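Local coordinates for protein japanin (Rhipicephalus appendiculatus, PDB 4BQU) that binds cholesterol in a lipocalin pocket and, secreted in tick saliva, modulates the host immune response by blocking dendritic cell differentiation from monocytes, at residues Met4-Thr9 with Asp100-Ser105; Gln10-Ala15 with Val29-Leu34; Arg43-Val48 with Gly61-Lys66. All blocks are in the same frame, centred on the assembly; numbering follows the deposited sequence.

Contact 1: residues Met4-Thr9 with Asp100-Ser105; sequences MPAINT and DFLLLS
In this lipocalin the N-terminal residues before the first barrel strand turn across one end of the calyx, and Pro5 and its neighbours there meet Leu102 on the inner side of strand 101-106. The contact is apolar, and no hydrogen bond joins the two segments. Leu102 reaches into the turn because its CG lies anti to the backbone N (chi1 177°), which lets its two methyl groups part between two partners: CD1 stands 4.1 Å from Met4 SD, while CD2 lies 4.0 Å from Ala6 CB. The thioether chain, bent at chi2, crosses the leucine side chain obliquely. Pro5 lies against the strand itself, its ring carbon CG 4.3 Å from Leu102 CB. Backbone bonds keep the turn compact: Ile7 N donates to Met4 O and Asn8 N to Pro5 O. Tyr97 and Ile94 on the adjacent strand 91-98 extend the apolar surroundings of Met4. Ala6 also touches the bound cholesterol, so the turn takes part in the pocket lining. Phe101 points its side chain away from the turn, and its carbonyl O, 3.5 Å from Pro5 CG, is what the proline ring rests on.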
loop_
_atom_site.group_PDB
_atom_site.type_symbol
_atom_site.label_atom_id
_atom_site.label_comp_id
_atom_site.label_asym_id
_atom_site.label_seq_id
_atom_site.Cartn_x
_atom_site.Cartn_y
_atom_site.Cartn_z
ATOM N N MET A 4 4.474 6.701 12.124
ATOM C CA MET A 4 4.542 6.656 10.669
ATOM C C MET A 4 3.505 5.564 10.322
ATOM O O MET A 4 3.363 4.602 11.096
ATOM C CB MET A 4 5.999 6.446 10.156
ATOM C CG MET A 4 6.336 5.076 9.682
ATOM S SD MET A 4 6.115 4.859 7.927
ATOM C CE MET A 4 7.102 3.649 7.663
ATOM N N PRO A 5 2.702 5.747 9.261
ATOM C CA PRO A 5 1.551 4.843 9.037
ATOM C C PRO A 5 1.826 3.334 8.926
ATOM O O PRO A 5 1.026 2.547 9.407
ATOM C CB PRO A 5 0.929 5.381 7.745
ATOM C CG PRO A 5 1.328 6.749 7.690
ATOM C CD PRO A 5 2.659 6.887 8.328
ATOM N N ALA A 6 2.944 2.929 8.359
ATOM C CA ALA A 6 3.251 1.502 8.209
ATOM C C ALA A 6 3.356 0.747 9.535
ATOM O O ALA A 6 3.085 -0.451 9.569
ATOM C CB ALA A 6 4.535 1.316 7.427
ATOM N N ILE A 7 3.715 1.434 10.620
ATOM C CA ILE A 7 3.840 0.805 11.948
ATOM C C ILE A 7 2.720 1.229 12.907
ATOM O O ILE A 7 2.673 0.708 14.024
ATOM C CB ILE A 7 5.272 1.040 12.537
ATOM C CG1 ILE A 7 5.630 2.526 12.644
ATOM C CG2 ILE A 7 6.292 0.312 11.673
ATOM C CD1 ILE A 7 6.560 2.846 13.654
ATOM N N ASN A 8 1.784 2.117 12.467
ATOM C CA ASN A 8 0.618 2.521 13.267
ATOM C C ASN A 8 -0.531 1.540 13.062
ATOM O O ASN A 8 -0.510 0.732 12.132
ATOM C CB ASN A 8 0.156 3.921 12.933
ATOM C CG ASN A 8 1.205 4.970 13.125
ATOM O OD1 ASN A 8 2.190 4.776 13.863
ATOM N ND2 ASN A 8 1.011 6.114 12.451
ATOM N N THR A 9 -1.555 1.633 13.936
ATOM C CA THR A 9 -2.671 0.695 13.963
ATOM C C THR A 9 -3.784 0.930 12.957
ATOM O O THR A 9 -4.616 0.054 12.784
ATOM C CB THR A 9 -3.270 0.650 15.361
ATOM O OG1 THR A 9 -3.827 1.939 15.646
ATOM C CG2 THR A 9 -2.221 0.228 16.427
ATOM N N ASP A 100 -2.102 10.175 7.945
ATOM C CA ASP A 100 -3.120 9.647 7.061
ATOM C C ASP A 100 -2.657 9.272 5.649
ATOM O O ASP A 100 -3.486 8.863 4.854
ATOM C CB ASP A 100 -4.284 10.654 7.025
ATOM C CG ASP A 100 -4.869 10.890 8.419
ATOM O OD1 ASP A 100 -5.271 9.904 9.073
ATOM O OD2 ASP A 100 -4.838 12.040 8.888
ATOM N N PHE A 101 -1.377 9.341 5.341
ATOM C CA PHE A 101 -0.887 8.888 4.027
ATOM C C PHE A 101 0.560 8.447 4.075
ATOM O O PHE A 101 1.321 8.892 4.937
ATOM C CB PHE A 101 -1.115 9.921 2.909
ATOM C CG PHE A 101 0.008 10.897 2.701
ATOM C CD1 PHE A 101 0.113 12.039 3.488
ATOM C CD2 PHE A 101 0.956 10.691 1.707
ATOM C CE1 PHE A 101 1.189 12.933 3.316
ATOM C CE2 PHE A 101 2.013 11.587 1.527
ATOM C CZ PHE A 101 2.118 12.707 2.330
ATOM N N LEU A 102 0.923 7.589 3.115
ATOM C CA LEU A 102 2.262 7.029 2.949
ATOM C C LEU A 102 2.539 6.843 1.451
ATOM O O LEU A 102 1.730 6.222 0.742
ATOM C CB LEU A 102 2.337 5.674 3.685
ATOM C CG LEU A 102 3.636 4.900 3.563
ATOM C CD1 LEU A 102 4.799 5.681 4.113
ATOM C CD2 LEU A 102 3.540 3.533 4.245
ATOM N N LEU A 103 3.665 7.413 0.973
ATOM C CA LEU A 103 4.114 7.308 -0.415
ATOM C C LEU A 103 5.426 6.515 -0.421
ATOM O O LEU A 103 6.419 6.942 0.175
ATOM C CB LEU A 103 4.262 8.718 -1.033
ATOM C CG LEU A 103 4.687 8.752 -2.526
ATOM C CD1 LEU A 103 3.731 7.957 -3.405
ATOM C CD2 LEU A 103 4.806 10.164 -3.025
ATOM N N LEU A 104 5.397 5.309 -1.020
ATOM C CA LEU A 104 6.547 4.410 -1.088
ATOM C C LEU A 104 7.039 4.306 -2.513
ATOM O O LEU A 104 6.240 4.411 -3.434
ATOM C CB LEU A 104 6.163 2.999 -0.614
ATOM C CG LEU A 104 5.672 2.833 0.821
ATOM C CD1 LEU A 104 5.303 1.410 1.076
ATOM C CD2 LEU A 104 6.721 3.325 1.843
ATOM N N SER A 105 8.340 4.053 -2.691
ATOM C CA SER A 105 8.962 3.849 -4.003
ATOM C C SER A 105 9.795 2.592 -3.983
ATOM O O SER A 105 10.306 2.211 -2.943
ATOM C CB SER A 105 9.895 5.002 -4.361
ATOM O OG SER A 105 9.181 6.015 -5.040
#

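Contact 2: residues Gln10-Ala15 with Val29-Leu34; sequences QTLYLA and VKTRYL. With NAG (2-acetamido-2-deoxy-beta-D-glucopyranose), chain J; EDO (1,2-ethanediol), chain H.
Leu12 and Thr31 form an antiparallel hydrogen-bonded pair, with Leu12 N 3.1 Å from Thr31 O and Thr31 N 2.9 Å from Leu12 O; further along, Leu14 N donates to Val29 O. Next to that pair, Tyr13 and Lys30 form a non-hydrogen-bonded pair on the other face. Lys30 CG sits between its own backbone N and carbonyl carbon (chi1 64°), and the rest of the chain is fully extended, running beside the tyrosine so that CD lies 3.7 Å from Tyr13 CE2. Its ammonium group then reaches a 1,2-ethanediol, probably from the crystallisation liquor, with NZ 2.7 Å from EDO O2. Arg32 holds the same oxygen through NE and NH2 at the edge of its guanidinium, and Thr11 OG1 hydrogen-bonds EDO O1 at 2.8 Å, either being a possible donor. A water links that threonine hydroxyl to Tyr33 N. On the opposite face Thr31 turns CG2 toward Leu12, 3.8 Å from its CB. This follows from chi1 of 173°, which sends OG1 the other way, to the carbonyl of Ser44. Leu14 lies alongside Val29, CD2 3.9 Å from its CB. Thr31 and Val29 both touch cholesterol, whereas Lys30 and Tyr13 share the face that meets the diol: a largely apolar inner face, with the Thr31 hydroxyl satisfied by Ser44, and a polar outer one, as in the calyx of a lipocalin beta-barrel.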
loop_
_atom_site.group_PDB
_atom_site.type_symbol
_atom_site.label_atom_id
_atom_site.label_comp_id
_atom_site.label_asym_id
_atom_site.label_seq_id
_atom_site.Cartn_x
_atom_site.Cartn_y
_atom_site.Cartn_z
ATOM N N GLN A 10 -3.802 2.072 12.280
ATOM C CA GLN A 10 -4.857 2.384 11.325
ATOM C C GLN A 10 -4.675 1.610 10.024
ATOM O O GLN A 10 -3.551 1.340 9.606
ATOM C CB GLN A 10 -4.930 3.903 11.044
ATOM C CG GLN A 10 -5.234 4.758 12.266
ATOM C CD GLN A 10 -5.128 6.220 11.912
ATOM O OE1 GLN A 10 -4.134 6.891 12.232
ATOM N NE2 GLN A 10 -6.126 6.733 11.189
ATOM N N THR A 11 -5.799 1.210 9.406
ATOM C CA THR A 11 -5.779 0.516 8.128
ATOM C C THR A 11 -5.382 1.512 7.034
ATOM O O THR A 11 -5.744 2.688 7.102
ATOM C CB THR A 11 -7.157 -0.111 7.855
ATOM O OG1 THR A 11 -7.466 -1.010 8.924
ATOM C CG2 THR A 11 -7.226 -0.827 6.481
ATOM N N LEU A 12 -4.669 1.032 6.025
ATOM C CA LEU A 12 -4.269 1.837 4.867
ATOM C C LEU A 12 -4.811 1.195 3.615
ATOM O O LEU A 12 -4.699 -0.007 3.427
ATOM C CB LEU A 12 -2.763 1.958 4.718
ATOM C CG LEU A 12 -2.003 2.526 5.880
ATOM C CD1 LEU A 12 -0.509 2.138 5.788
ATOM C CD2 LEU A 12 -2.250 4.038 6.004
ATOM N N TYR A 13 -5.252 2.024 2.717
ATOM C CA TYR A 13 -5.871 1.662 1.469
ATOM C C TYR A 13 -5.003 2.154 0.331
ATOM O O TYR A 13 -4.543 3.295 0.365
ATOM C CB TYR A 13 -7.253 2.349 1.399
ATOM C CG TYR A 13 -8.195 1.898 2.498
ATOM C CD1 TYR A 13 -8.149 2.473 3.761
ATOM C CD2 TYR A 13 -9.106 0.872 2.285
ATOM C CE1 TYR A 13 -8.976 2.018 4.798
ATOM C CE2 TYR A 13 -9.972 0.445 3.294
ATOM C CZ TYR A 13 -9.888 0.999 4.561
ATOM O OH TYR A 13 -10.774 0.583 5.545
ATOM N N LEU A 14 -4.808 1.320 -0.687
ATOM C CA LEU A 14 -4.016 1.689 -1.859
ATOM C C LEU A 14 -4.849 2.706 -2.651
ATOM O O LEU A 14 -5.973 2.383 -3.038
ATOM C CB LEU A 14 -3.762 0.439 -2.702
ATOM C CG LEU A 14 -2.991 0.591 -4.022
ATOM C CD1 LEU A 14 -1.621 1.201 -3.817
ATOM C CD2 LEU A 14 -2.868 -0.724 -4.684
ATOM N N ALA A 15 -4.340 3.961 -2.769
ATOM C CA ALA A 15 -4.974 5.064 -3.494
ATOM C C ALA A 15 -4.385 5.313 -4.887
ATOM O O ALA A 15 -5.052 5.901 -5.739
ATOM C CB ALA A 15 -4.876 6.333 -2.682
ATOM N N VAL A 29 -7.448 -3.188 -2.497
ATOM C CA VAL A 29 -6.210 -3.448 -1.757
ATOM C C VAL A 29 -6.121 -2.594 -0.470
ATOM O O VAL A 29 -6.310 -1.380 -0.486
ATOM C CB VAL A 29 -4.951 -3.307 -2.645
ATOM C CG1 VAL A 29 -3.679 -3.551 -1.833
ATOM C CG2 VAL A 29 -5.031 -4.252 -3.838
ATOM N N LYS A 30 -5.852 -3.266 0.650
ATOM C CA LYS A 30 -5.654 -2.607 1.924
ATOM C C LYS A 30 -4.772 -3.466 2.828
ATOM O O LYS A 30 -4.585 -4.645 2.578
ATOM C CB LYS A 30 -6.959 -2.266 2.619
ATOM C CG LYS A 30 -7.810 -3.500 3.011
ATOM C CD LYS A 30 -9.121 -3.118 3.622
ATOM C CE LYS A 30 -9.920 -4.337 3.959
ATOM N NZ LYS A 30 -11.232 -3.988 4.528
ATOM N N THR A 31 -4.216 -2.855 3.851
ATOM C CA THR A 31 -3.431 -3.499 4.845
ATOM C C THR A 31 -3.931 -3.141 6.241
ATOM O O THR A 31 -3.931 -1.962 6.601
ATOM C CB THR A 31 -1.912 -3.141 4.662
ATOM O OG1 THR A 31 -1.187 -3.670 5.767
ATOM C CG2 THR A 31 -1.637 -1.666 4.566
ATOM N N ARG A 32 -4.264 -4.144 7.060
ATOM C CA ARG A 32 -4.633 -3.908 8.450
ATOM C C ARG A 32 -3.479 -4.221 9.383
ATOM O O ARG A 32 -2.723 -5.140 9.129
ATOM C CB ARG A 32 -5.792 -4.793 8.890
ATOM C CG ARG A 32 -7.067 -4.609 8.156
ATOM C CD ARG A 32 -8.190 -5.198 9.001
ATOM N NE ARG A 32 -9.500 -5.032 8.379
ATOM C CZ ARG A 32 -10.293 -6.001 7.922
ATOM N NH1 ARG A 32 -9.914 -7.272 7.984
ATOM N NH2 ARG A 32 -11.473 -5.699 7.382
ATOM N N TYR A 33 -3.417 -3.524 10.513
ATOM C CA TYR A 33 -2.469 -3.803 11.585
ATOM C C TYR A 33 -2.980 -5.012 12.344
ATOM O O TYR A 33 -4.157 -5.028 12.729
ATOM C CB TYR A 33 -2.414 -2.606 12.551
ATOM C CG TYR A 33 -1.585 -2.850 13.803
ATOM C CD1 TYR A 33 -0.233 -2.562 13.834
ATOM C CD2 TYR A 33 -2.174 -3.311 14.972
ATOM C CE1 TYR A 33 0.539 -2.794 14.973
ATOM C CE2 TYR A 33 -1.399 -3.605 16.099
ATOM C CZ TYR A 33 -0.050 -3.315 16.101
ATOM O OH TYR A 33 0.731 -3.538 17.203
ATOM N N LEU A 34 -2.118 -6.021 12.574
ATOM C CA LEU A 34 -2.514 -7.196 13.344
ATOM C C LEU A 34 -1.869 -7.147 14.703
ATOM O O LEU A 34 -2.575 -7.133 15.710
ATOM C CB LEU A 34 -2.134 -8.495 12.644
ATOM C CG LEU A 34 -2.682 -8.688 11.246
ATOM C CD1 LEU A 34 -2.327 -10.049 10.727
ATOM C CD2 LEU A 34 -4.212 -8.523 11.235
HETATM C C1 NAG J . -0.210 -12.018 15.661
HETATM C C2 NAG J . -0.574 -12.217 14.193
HETATM C C3 NAG J . -0.334 -13.664 13.752
HETATM C C4 NAG J . 0.963 -14.245 14.329
HETATM C C5 NAG J . 1.176 -13.890 15.802
HETATM C C6 NAG J . 2.546 -14.236 16.331
HETATM C C7 NAG J . -3.059 -12.253 14.554
HETATM C C8 NAG J . -4.234 -11.322 14.526
HETATM N N2 NAG J . -1.946 -11.823 13.899
HETATM O O3 NAG J . -0.270 -13.655 12.329
HETATM O O4 NAG J . 0.885 -15.663 14.211
HETATM O O5 NAG J . 1.077 -12.475 15.974
HETATM O O6 NAG J . 3.069 -13.170 17.136
HETATM O O7 NAG J . -3.115 -13.343 15.114
HETATM C C1 EDO H . -10.699 -1.125 8.606
HETATM O O1 EDO H . -10.040 -2.060 9.421
HETATM C C2 EDO H . -11.718 -1.860 7.766
HETATM O O2 EDO H . -11.051 -2.788 6.955
HETATM O O HOH W 1 -5.695 -1.728 10.996
HETATM O O HOH W 2 -7.510 -0.118 -2.457
#

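Contact 3: residues Arg43-Val48 with Gly61-Lys66; sequences RSLIYV and GAFQVK. With CLR (cholesterol), chain F.
Segments 43-48 and 61-66 run antiparallel, their axes 4.6 Å apart at closest approach, and four backbone hydrogen bonds join Arg43 with Phe63 and Leu45 with Gly61; the shortest brings Leu45 N to 2.7 Å from Gly61 O. The Phe63 ring lies mid-contact, with Arg43 beside it. With chi1 at 67° it leans over the neighbouring strand, where Arg43 CB packs on one face in a CH-pi contact, 4.2 Å from the ring centroid and offset toward the rim. The opposite face takes cholesterol C21, 4.3 Å above the plane and over its centre. Leu45 N lies at the ring edge, near its plane, and CE1 is 3.9 Å from Leu45 CB. These strands form a beta hairpin of the lipocalin barrel, and their inward side chains line the cholesterol pocket: Leu45 CD1 is 3.8 Å from the same C21 methyl, and Arg43 CD 3.8 Å from C27 at the sterol tail. The Arg43 chain bends at chi3 (76°), carrying its buried guanidinium to several acceptors. NE donates to Thr31 OG1, NH1 to the carbonyls of Ala6 and Asn8, and NH2 to that of Gln10, four bonds that fix the group's rotation. The guanidinium plane stands 47° from that of the Phe63 ring.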
loop_
_atom_site.group_PDB
_atom_site.type_symbol
_atom_site.label_atom_id
_atom_site.label_comp_id
_atom_site.label_asym_id
_atom_site.label_seq_id
_atom_site.Cartn_x
_atom_site.Cartn_y
_atom_site.Cartn_z
ATOM N N ARG A 43 1.284 -6.966 9.701
ATOM C CA ARG A 43 0.112 -6.430 9.048
ATOM C C ARG A 43 -0.427 -7.517 8.119
ATOM O O ARG A 43 0.265 -8.483 7.818
ATOM C CB ARG A 43 0.434 -5.193 8.230
ATOM C CG ARG A 43 1.132 -4.057 8.964
ATOM C CD ARG A 43 1.211 -2.813 8.069
ATOM N NE ARG A 43 -0.080 -2.131 7.983
ATOM C CZ ARG A 43 -0.543 -1.238 8.844
ATOM N NH1 ARG A 43 0.210 -0.827 9.856
ATOM N NH2 ARG A 43 -1.761 -0.718 8.682
ATOM N N SER A 44 -1.674 -7.362 7.687
ATOM C CA SER A 44 -2.275 -8.246 6.703
ATOM C C SER A 44 -2.334 -7.469 5.403
ATOM O O SER A 44 -2.369 -6.241 5.429
ATOM C CB SER A 44 -3.696 -8.613 7.108
ATOM O OG SER A 44 -4.529 -7.473 7.018
ATOM N N LEU A 45 -2.313 -8.168 4.269
ATOM C CA LEU A 45 -2.579 -7.557 2.982
ATOM C C LEU A 45 -3.875 -8.210 2.552
ATOM O O LEU A 45 -3.913 -9.425 2.317
ATOM C CB LEU A 45 -1.538 -7.721 1.889
ATOM C CG LEU A 45 -1.900 -6.793 0.714
ATOM C CD1 LEU A 45 -1.214 -5.447 0.815
ATOM C CD2 LEU A 45 -1.595 -7.385 -0.537
ATOM N N ILE A 46 -4.951 -7.396 2.525
ATOM C CA ILE A 46 -6.258 -7.867 2.119
ATOM C C ILE A 46 -6.480 -7.367 0.680
ATOM O O ILE A 46 -6.263 -6.180 0.411
ATOM C CB ILE A 46 -7.366 -7.337 3.067
ATOM C CG1 ILE A 46 -7.035 -7.514 4.564
ATOM C CG2 ILE A 46 -8.714 -8.004 2.740
ATOM C CD1 ILE A 46 -6.870 -8.905 4.989
ATOM N N TYR A 47 -6.981 -8.250 -0.210
ATOM C CA TYR A 47 -7.310 -7.897 -1.583
ATOM C C TYR A 47 -8.485 -8.752 -2.033
ATOM O O TYR A 47 -8.779 -9.789 -1.432
ATOM C CB TYR A 47 -6.111 -8.016 -2.520
ATOM C CG TYR A 47 -5.477 -9.394 -2.551
ATOM C CD1 TYR A 47 -4.580 -9.792 -1.562
ATOM C CD2 TYR A 47 -5.787 -10.304 -3.555
ATOM C CE1 TYR A 47 -4.018 -11.063 -1.566
ATOM C CE2 TYR A 47 -5.212 -11.574 -3.585
ATOM C CZ TYR A 47 -4.320 -11.950 -2.592
ATOM O OH TYR A 47 -3.746 -13.212 -2.594
ATOM N N VAL A 48 -9.175 -8.304 -3.071
ATOM C CA VAL A 48 -10.322 -9.000 -3.618
ATOM C C VAL A 48 -10.025 -9.388 -5.071
ATOM O O VAL A 48 -9.516 -8.579 -5.855
ATOM C CB VAL A 48 -11.603 -8.145 -3.450
ATOM C CG1 VAL A 48 -12.769 -8.770 -4.162
ATOM C CG2 VAL A 48 -11.931 -7.969 -1.973
ATOM N N GLY A 61 -3.255 -12.247 3.123
ATOM C CA GLY A 61 -1.912 -12.768 3.354
ATOM C C GLY A 61 -1.198 -11.880 4.351
ATOM O O GLY A 61 -1.507 -10.696 4.415
ATOM N N ALA A 62 -0.292 -12.419 5.168
ATOM C CA ALA A 62 0.427 -11.613 6.159
ATOM C C ALA A 62 1.845 -11.257 5.739
ATOM O O ALA A 62 2.474 -11.934 4.932
ATOM C CB ALA A 62 0.452 -12.314 7.510
ATOM N N PHE A 63 2.334 -10.170 6.304
ATOM C CA PHE A 63 3.699 -9.684 6.096
ATOM C C PHE A 63 4.103 -8.848 7.301
ATOM O O PHE A 63 3.241 -8.371 8.034
ATOM C CB PHE A 63 3.804 -8.854 4.795
ATOM C CG PHE A 63 3.056 -7.538 4.787
ATOM C CD1 PHE A 63 1.716 -7.485 4.445
ATOM C CD2 PHE A 63 3.722 -6.346 4.991
ATOM C CE1 PHE A 63 1.036 -6.263 4.399
ATOM C CE2 PHE A 63 3.056 -5.140 4.921
ATOM C CZ PHE A 63 1.713 -5.099 4.612
ATOM N N GLN A 64 5.405 -8.655 7.491
ATOM C CA GLN A 64 5.907 -7.854 8.603
ATOM C C GLN A 64 6.715 -6.698 8.107
ATOM O O GLN A 64 7.345 -6.795 7.066
ATOM C CB GLN A 64 6.764 -8.711 9.550
ATOM C CG GLN A 64 6.070 -9.973 10.016
ATOM C CD GLN A 64 6.899 -10.695 11.025
ATOM O OE1 GLN A 64 6.795 -10.464 12.229
ATOM N NE2 GLN A 64 7.746 -11.576 10.558
ATOM N N VAL A 65 6.698 -5.598 8.858
ATOM C CA VAL A 65 7.480 -4.437 8.518
ATOM C C VAL A 65 8.281 -3.969 9.710
ATOM O O VAL A 65 7.834 -4.103 10.852
ATOM C CB VAL A 65 6.675 -3.281 7.867
ATOM C CG1 VAL A 65 5.928 -3.772 6.655
ATOM C CG2 VAL A 65 5.736 -2.606 8.855
ATOM N N LYS A 66 9.510 -3.487 9.418
ATOM C CA LYS A 66 10.389 -2.867 10.386
ATOM C C LYS A 66 10.703 -1.445 9.913
ATOM O O LYS A 66 10.962 -1.239 8.733
ATOM C CB LYS A 66 11.686 -3.643 10.530
ATOM C CG LYS A 66 12.396 -3.396 11.839
ATOM C CD LYS A 66 13.789 -4.020 11.831
ATOM C CE LYS A 66 14.589 -3.509 13.001
ATOM N NZ LYS A 66 15.859 -4.246 13.215
HETATM C C1 CLR F . -1.861 -4.544 -6.070
HETATM C C2 CLR F . -2.578 -4.603 -7.424
HETATM C C3 CLR F . -2.408 -3.301 -8.192
HETATM C C4 CLR F . -0.935 -2.969 -8.363
HETATM C C5 CLR F . -0.192 -2.973 -7.045
HETATM C C6 CLR F . 0.572 -1.943 -6.704
HETATM C C7 CLR F . 1.341 -1.839 -5.427
HETATM C C8 CLR F . 1.548 -3.192 -4.758
HETATM C C9 CLR F . 0.212 -3.958 -4.736
HETATM C C10 CLR F . -0.357 -4.225 -6.173
HETATM C C11 CLR F . 0.310 -5.230 -3.877
HETATM C C12 CLR F . 0.902 -5.002 -2.483
HETATM C C13 CLR F . 2.279 -4.309 -2.516
HETATM C C14 CLR F . 2.068 -3.008 -3.323
HETATM C C15 CLR F . 3.364 -2.227 -3.081
HETATM C C16 CLR F . 3.692 -2.535 -1.610
HETATM C C17 CLR F . 2.788 -3.707 -1.178
HETATM C C18 CLR F . 3.340 -5.235 -3.137
HETATM C C19 CLR F . 0.359 -5.405 -6.865
HETATM C C20 CLR F . 3.472 -4.603 -0.126
HETATM C C21 CLR F . 2.589 -5.721 0.406
HETATM C C22 CLR F . 4.008 -3.777 1.055
HETATM C C23 CLR F . 3.025 -2.831 1.756
HETATM C C24 CLR F . 3.703 -2.069 2.907
HETATM C C25 CLR F . 2.964 -0.914 3.616
HETATM C C26 CLR F . 1.671 -0.515 2.986
HETATM C C27 CLR F . 2.836 -1.017 5.105
HETATM O O1 CLR F . -3.035 -3.422 -9.477
#

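How the contacts relate
All three contacts reach the same antiparallel sheet, which curls into the lipocalin barrel. Contacts 2 and 3, with centres about 8 Å apart, follow in series along the chain and meet where strand 29-37 pairs with strand 40-49; Ile46 N and Ser44 N probably donate to Lys30 O and Arg32 O there. Contact 1 joins residues far apart in sequence, and the loop it closes encloses both others. Its centre lies about 9 Å from that of contact 2 and about 13 Å from that of contact 3. Pro5 CB packs on Leu12 CD2, so the N-terminal turn adjoins the first strand. Each contact supplies residues that touch the one cholesterol molecule, showing how sequence-distant segments build a single lipid pocket.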